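Putative sugar ABC transporter, substrate-binding protein (Clostridium phytofermentans, PDB 4WZZ) binds the sugar L-rhamnose, and probably delivers it to an ABC transporter as the solute-binding component. Local coordinates at residues P292-L302 with L353-I364. Sequence-based numbering, arbitrary orientation.
Sequences PYMFLWNPIQL and LGAPFKFEPSNI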
loop_
_atom_site.group_PDB
_atom_site.type_symbol
_atom_site.label_atom_id
_atom_site.label_comp_id
_atom_site.label_asym_id
_atom_site.label_seq_id
_atom_site.Cartn_x
_atom_site.Cartn_y
_atom_site.Cartn_z
ATOM N N PRO A 292 -18.440 -4.790 6.211
ATOM C CA PRO A 292 -19.243 -3.630 6.584
ATOM C C PRO A 292 -18.580 -2.332 6.172
ATOM O O PRO A 292 -19.282 -1.362 5.894
ATOM C CB PRO A 292 -19.320 -3.724 8.114
ATOM C CG PRO A 292 -18.824 -5.082 8.449
ATOM C CD PRO A 292 -17.910 -5.506 7.379
ATOM N N TYR A 293 -17.251 -2.344 6.118
ATOM C CA TYR A 293 -16.466 -1.198 5.679
ATOM C C TYR A 293 -15.003 -1.565 5.668
ATOM O O TYR A 293 -14.579 -2.572 6.265
ATOM C CB TYR A 293 -16.701 0.061 6.525
ATOM C CG TYR A 293 -16.455 -0.075 8.022
ATOM C CD1 TYR A 293 -17.476 -0.457 8.880
ATOM C CD2 TYR A 293 -15.217 0.235 8.580
ATOM C CE1 TYR A 293 -17.274 -0.550 10.246
ATOM C CE2 TYR A 293 -15.011 0.158 9.971
ATOM C CZ TYR A 293 -16.046 -0.243 10.783
ATOM O OH TYR A 293 -15.879 -0.349 12.157
HETATM N N MSE A 294 -14.251 -0.779 4.912
HETATM C CA MSE A 294 -12.804 -0.988 4.801
HETATM C C MSE A 294 -12.162 0.366 4.516
HETATM O O MSE A 294 -12.843 1.399 4.542
HETATM C CB MSE A 294 -12.504 -2.025 3.724
HETATM C CG MSE A 294 -13.101 -1.723 2.384
HETATM SE SE MSE A 294 -11.894 -0.595 1.349
HETATM C CE MSE A 294 -12.896 -0.632 -0.393
ATOM N N PHE A 295 -10.851 0.383 4.293
ATOM C CA PHE A 295 -10.131 1.639 4.121
ATOM C C PHE A 295 -9.176 1.580 2.951
ATOM O O PHE A 295 -8.657 0.528 2.596
ATOM C CB PHE A 295 -9.307 1.961 5.382
ATOM C CG PHE A 295 -10.124 1.985 6.633
ATOM C CD1 PHE A 295 -10.425 0.808 7.290
ATOM C CD2 PHE A 295 -10.606 3.179 7.144
ATOM C CE1 PHE A 295 -11.205 0.813 8.419
ATOM C CE2 PHE A 295 -11.378 3.169 8.296
ATOM C CZ PHE A 295 -11.673 1.997 8.908
ATOM N N LEU A 296 -8.904 2.740 2.373
ATOM C CA LEU A 296 -7.759 2.854 1.484
ATOM C C LEU A 296 -7.382 4.324 1.398
ATOM O O LEU A 296 -7.407 5.027 2.421
ATOM C CB LEU A 296 -8.048 2.207 0.113
ATOM C CG LEU A 296 -6.787 1.731 -0.637
ATOM C CD1 LEU A 296 -6.238 0.447 -0.024
ATOM C CD2 LEU A 296 -7.068 1.551 -2.140
ATOM N N TRP A 297 -7.053 4.771 0.193
ATOM C CA TRP A 297 -6.466 6.076 -0.125
ATOM C C TRP A 297 -6.447 6.049 -1.640
ATOM O O TRP A 297 -6.722 5.012 -2.235
ATOM C CB TRP A 297 -5.031 6.234 0.445
ATOM C CG TRP A 297 -4.182 5.113 0.020
ATOM C CD1 TRP A 297 -3.561 4.952 -1.173
ATOM C CD2 TRP A 297 -3.930 3.932 0.777
ATOM N NE1 TRP A 297 -2.914 3.742 -1.210
ATOM C CE2 TRP A 297 -3.137 3.087 -0.023
ATOM C CE3 TRP A 297 -4.291 3.515 2.054
ATOM C CZ2 TRP A 297 -2.699 1.835 0.421
ATOM C CZ3 TRP A 297 -3.842 2.288 2.498
ATOM C CH2 TRP A 297 -3.069 1.454 1.678
ATOM N N ASN A 298 -6.125 7.163 -2.289
ATOM C CA ASN A 298 -6.180 7.185 -3.734
ATOM C C ASN A 298 -4.843 6.753 -4.328
ATOM O O ASN A 298 -3.864 7.497 -4.238
ATOM C CB ASN A 298 -6.568 8.590 -4.227
ATOM C CG ASN A 298 -6.802 8.645 -5.722
ATOM O OD1 ASN A 298 -6.172 7.925 -6.491
ATOM N ND2 ASN A 298 -7.703 9.533 -6.153
ATOM N N PRO A 299 -4.798 5.555 -4.936
ATOM C CA PRO A 299 -3.511 5.065 -5.457
ATOM C C PRO A 299 -2.992 5.885 -6.633
ATOM O O PRO A 299 -1.785 5.945 -6.883
ATOM C CB PRO A 299 -3.810 3.630 -5.885
ATOM C CG PRO A 299 -5.285 3.633 -6.180
ATOM C CD PRO A 299 -5.909 4.623 -5.226
ATOM N N ILE A 300 -3.910 6.494 -7.374
ATOM C CA ILE A 300 -3.526 7.347 -8.486
ATOM C C ILE A 300 -2.798 8.584 -7.951
ATOM O O ILE A 300 -1.738 8.974 -8.438
ATOM C CB ILE A 300 -4.744 7.774 -9.316
ATOM C CG1 ILE A 300 -5.475 6.538 -9.835
ATOM C CG2 ILE A 300 -4.313 8.662 -10.461
ATOM C CD1 ILE A 300 -6.778 6.841 -10.501
ATOM N N GLN A 301 -3.369 9.194 -6.918
ATOM C CA GLN A 301 -2.740 10.341 -6.293
ATOM C C GLN A 301 -1.445 9.972 -5.576
ATOM O O GLN A 301 -0.510 10.794 -5.529
ATOM C CB GLN A 301 -3.716 11.030 -5.335
ATOM C CG GLN A 301 -4.869 11.689 -6.078
ATOM C CD GLN A 301 -5.847 12.405 -5.171
ATOM O OE1 GLN A 301 -6.112 11.967 -4.066
ATOM N NE2 GLN A 301 -6.417 13.495 -5.661
ATOM N N LEU A 302 -1.351 8.745 -5.052
ATOM C CA LEU A 302 -0.095 8.281 -4.468
ATOM C C LEU A 302 0.949 8.322 -5.576
ATOM O O LEU A 302 2.070 8.817 -5.388
ATOM C CB LEU A 302 -0.216 6.871 -3.908
ATOM C CG LEU A 302 1.094 6.274 -3.387
ATOM C CD1 LEU A 302 1.651 7.117 -2.234
ATOM C CD2 LEU A 302 0.942 4.826 -2.919
ATOM N N LEU A 353 1.007 11.187 2.097
ATOM C CA LEU A 353 0.013 11.626 1.130
ATOM C C LEU A 353 -1.201 12.261 1.766
ATOM O O LEU A 353 -1.634 13.327 1.356
ATOM C CB LEU A 353 -0.448 10.437 0.263
ATOM C CG LEU A 353 -1.629 10.631 -0.691
ATOM C CD1 LEU A 353 -1.272 11.558 -1.860
ATOM C CD2 LEU A 353 -2.058 9.282 -1.247
ATOM N N GLY A 354 -1.763 11.586 2.767
ATOM C CA GLY A 354 -3.029 11.984 3.352
ATOM C C GLY A 354 -3.426 11.016 4.449
ATOM O O GLY A 354 -2.619 10.197 4.859
ATOM N N ALA A 355 -4.637 11.164 4.960
ATOM C CA ALA A 355 -5.174 10.230 5.952
ATOM C C ALA A 355 -5.775 9.042 5.235
ATOM O O ALA A 355 -6.106 9.118 4.043
ATOM C CB ALA A 355 -6.234 10.904 6.816
ATOM N N PRO A 356 -5.947 7.931 5.949
ATOM C CA PRO A 356 -6.765 6.867 5.356
ATOM C C PRO A 356 -8.192 7.353 5.144
ATOM O O PRO A 356 -8.662 8.275 5.855
ATOM C CB PRO A 356 -6.762 5.762 6.424
ATOM C CG PRO A 356 -5.729 6.144 7.415
ATOM C CD PRO A 356 -5.591 7.643 7.347
ATOM N N PHE A 357 -8.857 6.748 4.182
ATOM C CA PHE A 357 -10.254 7.032 3.861
ATOM C C PHE A 357 -11.108 5.800 4.061
ATOM O O PHE A 357 -10.794 4.712 3.564
ATOM C CB PHE A 357 -10.348 7.523 2.407
ATOM C CG PHE A 357 -11.654 8.188 2.053
ATOM C CD1 PHE A 357 -11.836 9.543 2.266
ATOM C CD2 PHE A 357 -12.660 7.466 1.443
ATOM C CE1 PHE A 357 -13.046 10.164 1.912
ATOM C CE2 PHE A 357 -13.870 8.074 1.087
ATOM C CZ PHE A 357 -14.045 9.422 1.315
ATOM N N LYS A 358 -12.221 5.977 4.766
ATOM C CA LYS A 358 -13.139 4.878 5.045
ATOM C C LYS A 358 -14.195 4.732 3.928
ATOM O O LYS A 358 -14.910 5.707 3.607
ATOM C CB LYS A 358 -13.830 5.146 6.386
ATOM C CG LYS A 358 -14.853 4.128 6.797
ATOM C CD LYS A 358 -15.420 4.513 8.159
ATOM C CE LYS A 358 -16.540 3.576 8.593
ATOM N NZ LYS A 358 -17.187 4.027 9.890
ATOM N N PHE A 359 -14.259 3.536 3.356
ATOM C CA PHE A 359 -15.250 3.166 2.360
ATOM C C PHE A 359 -16.309 2.302 3.025
ATOM O O PHE A 359 -15.993 1.298 3.664
ATOM C CB PHE A 359 -14.590 2.438 1.168
ATOM C CG PHE A 359 -13.603 3.311 0.429
ATOM C CD1 PHE A 359 -14.063 4.300 -0.430
ATOM C CD2 PHE A 359 -12.247 3.182 0.634
ATOM C CE1 PHE A 359 -13.183 5.120 -1.085
ATOM C CE2 PHE A 359 -11.358 3.990 -0.019
ATOM C CZ PHE A 359 -11.822 4.976 -0.873
ATOM N N GLU A 360 -17.549 2.726 2.905
ATOM C CA GLU A 360 -18.636 2.085 3.623
ATOM C C GLU A 360 -19.878 2.179 2.743
ATOM O O GLU A 360 -19.864 2.810 1.694
ATOM C CB GLU A 360 -18.841 2.793 4.965
ATOM C CG GLU A 360 -19.034 4.293 4.838
ATOM C CD GLU A 360 -19.325 4.952 6.176
ATOM O OE1 GLU A 360 -20.239 4.486 6.891
ATOM O OE2 GLU A 360 -18.640 5.936 6.502
ATOM N N PRO A 361 -20.985 1.540 3.157
ATOM C CA PRO A 361 -22.177 1.574 2.310
ATOM C C PRO A 361 -22.619 2.973 1.875
ATOM O O PRO A 361 -23.138 3.176 0.770
ATOM C CB PRO A 361 -23.246 0.930 3.208
ATOM C CG PRO A 361 -22.441 -0.055 4.051
ATOM C CD PRO A 361 -21.109 0.611 4.295
ATOM N N SER A 362 -22.418 3.958 2.735
ATOM C CA SER A 362 -22.893 5.300 2.412
ATOM C C SER A 362 -22.081 6.014 1.323
ATOM O O SER A 362 -22.508 7.036 0.827
ATOM C CB SER A 362 -22.955 6.158 3.677
ATOM O OG SER A 362 -21.667 6.381 4.219
ATOM N N ASN A 363 -20.910 5.489 0.948
ATOM C CA ASN A 363 -20.087 6.159 -0.064
ATOM C C ASN A 363 -19.409 5.236 -1.057
ATOM O O ASN A 363 -18.669 5.695 -1.899
ATOM C CB ASN A 363 -19.006 7.057 0.570
ATOM C CG ASN A 363 -17.922 6.266 1.298
ATOM O OD1 ASN A 363 -17.843 5.052 1.205
ATOM N ND2 ASN A 363 -17.042 6.989 1.990
ATOM N N ILE A 364 -19.665 3.939 -0.996
ATOM C CA ILE A 364 -18.838 3.001 -1.768
ATOM C C ILE A 364 -19.080 3.114 -3.272
ATOM O O ILE A 364 -18.132 3.091 -4.048
ATOM C CB ILE A 364 -19.022 1.533 -1.259
ATOM C CG1 ILE A 364 -18.213 0.525 -2.083
ATOM C CG2 ILE A 364 -20.504 1.125 -1.281
ATOM C CD1 ILE A 364 -16.754 0.753 -2.038
#
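Leu353 lays its two methyl groups against the first turn of helix 299-315. CD1 lies near Gln301 O, and CD2 packs on Leu302 CB at 4.0 Å. The chain then runs past Trp297, and Pro356 CA makes a CA-H...O contact with Leu296 O. Phe357 begins a two-stranded antiparallel sheet with strand 294-296. Its backbone N and O both hydrogen-bond to Leu296, the first of two such pairs. Its ring turns away from the partner strand and meets the ring of Trp367. Lys358 lies on the other side of the sheet with Phe295. Its CB sits 3.7 Å from Phe295 CE2. The side chain is fully extended from CB onward (chi2 179°), which carries its end over one face of Tyr293. There CE makes a CH-pi contact, and Lys358 NZ stands 4.3 Å from the ring centroid, only 4° off the normal, in a cation-pi contact. Tyr293 OH is itself hydrogen-bonded to Asp173. Phe359 forms the second pair, with Met294; Phe359 N reaches Met294 O at 2.8 Å. The ring presents its edge to Leu296 N, and CE2 touches Leu296 CB. The selenium of selenomethionine Met294 approaches this ring obliquely, and Met294 CE packs on Phe359 CB at 3.8 Å. Past the strand, Asn363 folds back on its own segment. Its ND2 gives a nearly straight bond to Lys358 O, and Asn363 OD1 accepts from Glu360 N at 2.9 Å. Trp297, which touches the bound rhamnose, directly follows strand 294-296. The two segments probably form two of the crossovers linking the lobes, as in related type I sugar-binding proteins. The chemistry is consistent with crossovers held together by four backbone hydrogen bonds, with cation-pi and aliphatic-aromatic contacts on the Phe295 and Lys358 face and apolar packing on the Met294, Leu296 and Phe359 face.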